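Local coordinates for fructose 1-phosphate kinase (Staphylococcus aureus, PDB 2JG5), which probably transfers phosphate from ATP to fructose 1-phosphate, or to tagatose 6-phosphate, as a member of the pfkB family of carbohydrate kinases, at residues F66-L71 / S78-V83. Sequence-based numbering, arbitrary orientation.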
ATOM      1  N   PHE A  66       0.222  -7.603   8.066  1.00 29.62           N
ATOM      2  CA  PHE A  66      -0.298  -8.266   6.868  1.00 29.71           C
ATOM      3  C   PHE A  66       0.510  -9.509   6.491  1.00 30.03           C
ATOM      4  O   PHE A  66      -0.057 -10.555   6.145  1.00 29.78           O
ATOM      5  CB  PHE A  66      -0.328  -7.300   5.679  1.00 29.37           C
ATOM      6  CG  PHE A  66      -0.685  -7.961   4.368  1.00 28.98           C
ATOM      7  CD1 PHE A  66      -2.011  -8.078   3.973  1.00 28.04           C
ATOM      8  CD2 PHE A  66       0.310  -8.473   3.534  1.00 28.74           C
ATOM      9  CE1 PHE A  66      -2.346  -8.693   2.765  1.00 28.48           C
ATOM     10  CE2 PHE A  66      -0.016  -9.088   2.322  1.00 28.88           C
ATOM     11  CZ  PHE A  66      -1.346  -9.193   1.937  1.00 28.50           C
ATOM     12  N   ILE A  67       1.833  -9.370   6.540  1.00 30.10           N
ATOM     13  CA  ILE A  67       2.739 -10.465   6.234  1.00 30.56           C
ATOM     14  C   ILE A  67       2.598 -11.616   7.238  1.00 30.74           C
ATOM     15  O   ILE A  67       2.582 -12.798   6.848  1.00 31.04           O
ATOM     16  CB  ILE A  67       4.190  -9.966   6.150  1.00 30.60           C
ATOM     17  CG1 ILE A  67       4.343  -9.066   4.917  1.00 30.74           C
ATOM     18  CG2 ILE A  67       5.167 -11.140   6.111  1.00 30.45           C
ATOM     19  CD1 ILE A  67       5.770  -8.658   4.620  1.00 31.65           C
ATOM     20  N   ILE A  68       2.481 -11.274   8.519  1.00 30.49           N
ATOM     21  CA  ILE A  68       2.285 -12.290   9.542  1.00 30.36           C
ATOM     22  C   ILE A  68       0.939 -13.010   9.353  1.00 30.71           C
ATOM     23  O   ILE A  68       0.893 -14.252   9.342  1.00 30.89           O
ATOM     24  CB  ILE A  68       2.438 -11.722  10.965  1.00 30.45           C
ATOM     25  CG1 ILE A  68       3.739 -10.910  11.083  1.00 30.33           C
ATOM     26  CG2 ILE A  68       2.420 -12.850  11.987  1.00 29.92           C
ATOM     27  CD1 ILE A  68       3.856 -10.058  12.350  1.00 29.88           C
ATOM     28  N   ASP A  69      -0.138 -12.249   9.163  1.00 30.68           N
ATOM     29  CA  ASP A  69      -1.465 -12.847   8.960  1.00 31.07           C
ATOM     30  C   ASP A  69      -1.544 -13.679   7.678  1.00 31.13           C
ATOM     31  O   ASP A  69      -2.151 -14.752   7.669  1.00 31.15           O
ATOM     32  CB  ASP A  69      -2.570 -11.778   8.987  1.00 31.25           C
ATOM     33  CG  ASP A  69      -2.720 -11.118  10.351  1.00 31.75           C
ATOM     34  OD1 ASP A  69      -1.849 -11.321  11.226  1.00 34.10           O
ATOM     35  OD2 ASP A  69      -3.710 -10.391  10.559  1.00 32.18           O
ATOM     36  N   THR A  70      -0.918 -13.184   6.611  1.00 31.16           N
ATOM     37  CA  THR A  70      -0.834 -13.902   5.340  1.00 31.42           C
ATOM     38  C   THR A  70      -0.111 -15.232   5.510  1.00 31.77           C
ATOM     39  O   THR A  70      -0.610 -16.274   5.070  1.00 31.71           O
ATOM     40  CB  THR A  70      -0.163 -13.035   4.239  1.00 31.42           C
ATOM     41  OG1 THR A  70      -1.048 -11.967   3.881  1.00 32.37           O
ATOM     42  CG2 THR A  70       0.143 -13.845   2.987  1.00 31.41           C
ATOM     43  N   LEU A  71       1.052 -15.199   6.162  1.00 32.03           N
ATOM     44  CA  LEU A  71       1.770 -16.433   6.474  1.00 32.55           C
ATOM     45  C   LEU A  71       0.948 -17.361   7.367  1.00 32.64           C
ATOM     46  O   LEU A  71       0.863 -18.558   7.105  1.00 32.51           O
ATOM     47  CB  LEU A  71       3.152 -16.153   7.086  1.00 32.30           C
ATOM     48  CG  LEU A  71       4.211 -15.562   6.142  1.00 33.12           C
ATOM     49  CD1 LEU A  71       5.542 -15.407   6.874  1.00 32.76           C
ATOM     50  CD2 LEU A  71       4.383 -16.409   4.865  1.00 31.92           C
ATOM     51  N   SER A  78       6.026 -17.695  11.815  1.00 33.03           N
ATOM     52  CA  SER A  78       6.950 -16.584  11.692  1.00 32.68           C
ATOM     53  C   SER A  78       7.328 -16.034  13.063  1.00 32.76           C
ATOM     54  O   SER A  78       6.572 -16.132  14.032  1.00 32.17           O
ATOM     55  CB  SER A  78       6.373 -15.477  10.800  1.00 32.83           C
ATOM     56  OG  SER A  78       5.337 -14.755  11.456  1.00 32.82           O
ATOM     57  N   ASN A  79       8.520 -15.460  13.143  1.00 32.59           N
ATOM     58  CA  ASN A  79       8.993 -14.901  14.390  1.00 32.37           C
ATOM     59  C   ASN A  79       9.834 -13.696  14.025  1.00 32.05           C
ATOM     60  O   ASN A  79      11.024 -13.618  14.338  1.00 31.76           O
ATOM     61  CB  ASN A  79       9.762 -15.959  15.186  1.00 32.37           C
ATOM     62  CG  ASN A  79       9.837 -15.652  16.677  1.00 32.92           C
ATOM     63  OD1 ASN A  79       9.227 -14.707  17.179  1.00 32.77           O
ATOM     64  ND2 ASN A  79      10.600 -16.467  17.394  1.00 33.91           N
ATOM     65  N   PHE A  80       9.180 -12.776  13.310  1.00 31.76           N
ATOM     66  CA  PHE A  80       9.774 -11.533  12.834  1.00 31.22           C
ATOM     67  C   PHE A  80      10.130 -10.583  13.965  1.00 30.85           C
ATOM     68  O   PHE A  80       9.435 -10.522  14.983  1.00 30.54           O
ATOM     69  CB  PHE A  80       8.819 -10.814  11.871  1.00 31.48           C
ATOM     70  CG  PHE A  80       8.685 -11.477  10.529  1.00 31.45           C
ATOM     71  CD1 PHE A  80       7.463 -12.002  10.120  1.00 32.20           C
ATOM     72  CD2 PHE A  80       9.772 -11.561   9.665  1.00 31.49           C
ATOM     73  CE1 PHE A  80       7.325 -12.608   8.862  1.00 32.38           C
ATOM     74  CE2 PHE A  80       9.657 -12.170   8.417  1.00 32.32           C
ATOM     75  CZ  PHE A  80       8.429 -12.693   8.011  1.00 32.44           C
ATOM     76  N   ILE A  81      11.219  -9.847  13.770  1.00 30.39           N
ATOM     77  CA  ILE A  81      11.650  -8.810  14.695  1.00 30.34           C
ATOM     78  C   ILE A  81      10.881  -7.545  14.358  1.00 30.86           C
ATOM     79  O   ILE A  81      10.997  -7.023  13.229  1.00 30.72           O
ATOM     80  CB  ILE A  81      13.177  -8.505  14.569  1.00 30.07           C
ATOM     81  CG1 ILE A  81      14.024  -9.776  14.726  1.00 29.03           C
ATOM     82  CG2 ILE A  81      13.593  -7.374  15.522  1.00 29.64           C
ATOM     83  CD1 ILE A  81      13.919 -10.461  16.101  1.00 29.88           C
ATOM     84  N   GLU A  82      10.110  -7.050  15.331  1.00 31.14           N
ATOM     85  CA  GLU A  82       9.320  -5.829  15.146  1.00 31.77           C
ATOM     86  C   GLU A  82      10.257  -4.646  14.983  1.00 31.65           C
ATOM     87  O   GLU A  82      11.082  -4.355  15.864  1.00 31.71           O
ATOM     88  CB  GLU A  82       8.349  -5.601  16.319  1.00 32.02           C
ATOM     89  CG  GLU A  82       7.284  -4.493  16.088  1.00 32.97           C
ATOM     90  CD  GLU A  82       6.620  -4.019  17.376  1.00 32.76           C
ATOM     91  OE1 GLU A  82       5.483  -4.458  17.660  1.00 36.20           O
ATOM     92  OE2 GLU A  82       7.232  -3.216  18.119  1.00 33.67           O
ATOM     93  N   VAL A  83      10.152  -3.988  13.838  1.00 31.79           N
ATOM     94  CA  VAL A  83      10.870  -2.738  13.604  1.00 32.32           C
ATOM     95  C   VAL A  83       9.886  -1.552  13.660  1.00 32.57           C
ATOM     96  O   VAL A  83       8.671  -1.745  13.591  1.00 32.30           O
ATOM     97  CB  VAL A  83      11.718  -2.778  12.293  1.00 32.30           C
ATOM     98  CG1 VAL A  83      12.702  -3.943  12.344  1.00 32.31           C
ATOM     99  CG2 VAL A  83      10.839  -2.925  11.073  1.00 32.54           C
TER
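F66 O, on the helical turn that sets I67, I68 and L71 against F80, is gripped twice by T70. The amide N of T70 makes the regular helix bond to it, while T70 OG1 lies 2.8 Å from F66 O and arrives well above the carbonyl plane, from the face opposite the amide. That hydroxyl also lies above one face of the F66 ring, toward its rim; the plane of this ring is tilted about 65° to that of F62 of the second subunit.

The contact itself is apolar and centres on F80. With its CG anti to its own carbonyl carbon (chi1 -72°), the ring reaches the helix with CD1, CE1 and CZ leading. L71 CD1 meets the edge of the ring, near its plane, 3.9 Å from F80 CE1. The beta-branch methyl I67 CG2 comes in obliquely, 3.8 Å from F80 CE1, and I68 runs alongside in the opposite sense, its CG1 4.0 Å from F80 CD1. S78 adds to the seam: its CB rests 4.0 Å from L71 CD1, and its OG lies 3.5 Å from I68 CG2, a van der Waals touch.

Beyond this seam, I67 and L71 also pack on I40 of helix 38-48, and L71 and F80 both touch A55 of the adjacent strand 54-56. I81 turns instead to helix 110-120. Helix 61-73 is thus seated on strand 77-82, the strand it leads into, as the connection of a beta-alpha-beta crossover from strand 58-59, at one edge of the parallel sheet of the ribokinase-like alpha/beta fold.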